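Local coordinates for putative iron-regulated protein A (Parabacteroides distasonis ATCC 8503, PDB 4ECG) that is a putative imelysin-like metallopeptidase, thought to be iron-regulated, that binds calcium ions in the crystal and whose cellular role is not established, at residues A[150-155]-A[278-283]. Residues are numbered along the deposited sequence; the frame is centred on the assembly and turned at random.
Sequences TAEKML and SWYSWN
Lys-153 lays the methylene part of its side chain across one face of the Tyr-280 ring, its CG 3.8 Å from the ring centroid, a CH-pi contact over the face but shifted toward the rim. With CG anti to the backbone N (chi1 -164°) and the chain extended as far as CE, CB lies by CE2 of the ring and CD runs on toward the phenol oxygen. Only at the last bond does the chain bend, and the ammonium hydrogen-bonds to a pentaethylene glycol that probably came from the crystallisation liquor; its cation-pi attraction to the ring is weak at most. The opposite face of the ring carries a water. This water donates to Glu-152 OE1 at 2.7 Å and accepts from Tyr-280 N at 3.3 Å.

Glu-152, extended and buried, reaches straight into the loop 278-283 and crosses the tyrosine side chain at about a right angle, its carboxylate plane turned 61° from the ring. Two donors of one residue grip its OE2: Ser-281 OG at 2.6 Å and Ser-281 N at 2.9 Å, the latter bond bent to 133°. Both arrive on the anti side, from opposite faces of the carboxylate plane. OE1 bonds to His-149 ND1 as well as the water, which leaves both carboxylate oxygens with partners. Without the carboxylate, as with an alanine here, Ser-281 would probably lose the shared acceptor of its hydroxyl and amide.

Within the imelysin family region, the contact pins the connection between helices 271-275 and 284-300 to helix 147-155, just before the hairpin of strands 156-157 and 160-161. Tyr-280 also meets the ring of Trp-111, a calcium-site residue without bound calcium in this chain. Trp-81 of helix 71-89 packs against Glu-152 and Ser-281, and Lys-115 of helix 115-124 touches Lys-153 and Tyr-280.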
loop_
_atom_site.group_PDB
_atom_site.type_symbol
_atom_site.label_atom_id
_atom_site.label_comp_id
_atom_site.label_asym_id
_atom_site.label_seq_id
_atom_site.Cartn_x
_atom_site.Cartn_y
_atom_site.Cartn_z
ATOM N N THR A 150 4.609 -11.975 7.812
ATOM C CA THR A 150 4.911 -13.244 8.451
ATOM C C THR A 150 5.715 -14.083 7.420
ATOM O O THR A 150 6.720 -14.679 7.775
ATOM C CB THR A 150 3.648 -13.988 8.969
ATOM O OG1 THR A 150 3.012 -13.202 9.967
ATOM C CG2 THR A 150 3.997 -15.352 9.570
ATOM N N ALA A 151 5.261 -14.131 6.173
ATOM C CA ALA A 151 5.993 -14.763 5.063
ATOM C C ALA A 151 7.425 -14.144 4.968
ATOM O O ALA A 151 8.400 -14.857 4.945
ATOM C CB ALA A 151 5.202 -14.599 3.747
ATOM N N GLU A 152 7.515 -12.822 5.044
ATOM C CA GLU A 152 8.772 -12.075 4.936
ATOM C C GLU A 152 9.742 -12.539 5.974
ATOM O O GLU A 152 10.934 -12.767 5.682
ATOM C CB GLU A 152 8.497 -10.570 5.152
ATOM C CG GLU A 152 9.633 -9.629 4.764
ATOM C CD GLU A 152 9.501 -8.214 5.315
ATOM O OE1 GLU A 152 8.530 -7.893 6.089
ATOM O OE2 GLU A 152 10.420 -7.442 4.988
ATOM N N LYS A 153 9.228 -12.660 7.202
ATOM C CA LYS A 153 10.054 -12.949 8.357
ATOM C C LYS A 153 10.668 -14.329 8.208
ATOM O O LYS A 153 11.772 -14.527 8.658
ATOM C CB LYS A 153 9.278 -12.896 9.700
ATOM C CG LYS A 153 10.238 -12.803 10.896
ATOM C CD LYS A 153 9.535 -12.757 12.272
ATOM C CE LYS A 153 10.503 -12.629 13.465
ATOM N NZ LYS A 153 11.357 -13.839 13.704
HETATM N N MSE A 154 9.954 -15.237 7.549
HETATM C CA MSE A 154 10.404 -16.605 7.303
HETATM C C MSE A 154 11.248 -16.756 6.030
HETATM O O MSE A 154 11.980 -17.721 5.925
HETATM C CB MSE A 154 9.202 -17.544 7.213
HETATM C CG MSE A 154 8.345 -17.599 8.464
HETATM SE SE MSE A 154 6.645 -18.566 8.250
HETATM C CE MSE A 154 6.157 -18.481 10.100
ATOM N N LEU A 155 11.129 -15.842 5.065
ATOM C CA LEU A 155 11.863 -15.965 3.800
ATOM C C LEU A 155 13.230 -15.235 3.780
ATOM O O LEU A 155 14.129 -15.578 3.005
ATOM C CB LEU A 155 11.000 -15.417 2.662
ATOM C CG LEU A 155 9.816 -16.254 2.260
ATOM C CD1 LEU A 155 8.967 -15.456 1.263
ATOM C CD2 LEU A 155 10.248 -17.605 1.683
ATOM N N SER A 278 8.895 -3.817 6.888
ATOM C CA SER A 278 9.694 -4.462 5.824
ATOM C C SER A 278 11.197 -4.327 6.079
ATOM O O SER A 278 11.989 -4.467 5.191
ATOM C CB SER A 278 9.387 -3.929 4.435
ATOM O OG SER A 278 8.041 -4.150 4.130
ATOM N N TRP A 279 11.603 -4.147 7.319
ATOM C CA TRP A 279 12.988 -4.326 7.625
ATOM C C TRP A 279 13.520 -5.722 7.478
ATOM O O TRP A 279 14.728 -5.903 7.295
ATOM C CB TRP A 279 13.292 -3.762 9.013
ATOM C CG TRP A 279 13.077 -4.654 10.201
ATOM C CD1 TRP A 279 11.959 -4.720 11.014
ATOM C CD2 TRP A 279 14.047 -5.564 10.817
ATOM N NE1 TRP A 279 12.138 -5.619 12.030
ATOM C CE2 TRP A 279 13.382 -6.124 12.001
ATOM C CE3 TRP A 279 15.329 -5.954 10.518
ATOM C CZ2 TRP A 279 14.000 -7.018 12.838
ATOM C CZ3 TRP A 279 15.952 -6.861 11.368
ATOM C CH2 TRP A 279 15.284 -7.396 12.498
ATOM N N TYR A 280 12.685 -6.742 7.553
ATOM C CA TYR A 280 13.233 -8.101 7.382
ATOM C C TYR A 280 13.921 -8.248 6.025
ATOM O O TYR A 280 15.010 -8.829 5.921
ATOM C CB TYR A 280 12.150 -9.194 7.553
ATOM C CG TYR A 280 11.398 -9.152 8.870
ATOM C CD1 TYR A 280 12.044 -8.832 10.082
ATOM C CD2 TYR A 280 10.049 -9.447 8.925
ATOM C CE1 TYR A 280 11.344 -8.822 11.289
ATOM C CE2 TYR A 280 9.356 -9.401 10.115
ATOM C CZ TYR A 280 9.990 -9.103 11.297
ATOM O OH TYR A 280 9.253 -9.054 12.497
ATOM N N SER A 281 13.298 -7.678 4.994
ATOM C CA SER A 281 13.730 -7.843 3.637
ATOM C C SER A 281 14.365 -6.582 3.066
ATOM O O SER A 281 14.825 -6.604 1.901
ATOM C CB SER A 281 12.535 -8.234 2.755
ATOM O OG SER A 281 11.582 -7.205 2.714
ATOM N N TRP A 282 14.394 -5.509 3.850
ATOM C CA TRP A 282 14.858 -4.185 3.353
ATOM C C TRP A 282 14.019 -3.734 2.171
ATOM O O TRP A 282 14.545 -3.432 1.122
ATOM C CB TRP A 282 16.344 -4.210 2.938
ATOM C CG TRP A 282 17.354 -4.507 4.032
ATOM C CD1 TRP A 282 17.108 -4.958 5.326
ATOM C CD2 TRP A 282 18.838 -4.417 3.952
ATOM N NE1 TRP A 282 18.279 -5.134 6.011
ATOM C CE2 TRP A 282 19.340 -4.819 5.259
ATOM C CE3 TRP A 282 19.745 -4.080 2.957
ATOM C CZ2 TRP A 282 20.699 -4.860 5.548
ATOM C CZ3 TRP A 282 21.118 -4.131 3.239
ATOM C CH2 TRP A 282 21.587 -4.512 4.504
ATOM N N ASN A 283 12.697 -3.734 2.310
ATOM C CA ASN A 283 11.830 -3.330 1.226
ATOM C C ASN A 283 11.155 -2.031 1.586
ATOM O O ASN A 283 10.244 -1.621 0.906
ATOM C CB ASN A 283 10.787 -4.429 0.899
ATOM C CG ASN A 283 10.486 -4.578 -0.609
ATOM O OD1 ASN A 283 11.297 -5.110 -1.406
ATOM N ND2 ASN A 283 9.266 -4.208 -0.981
HETATM O O HOH W 1 9.508 -6.442 8.198
#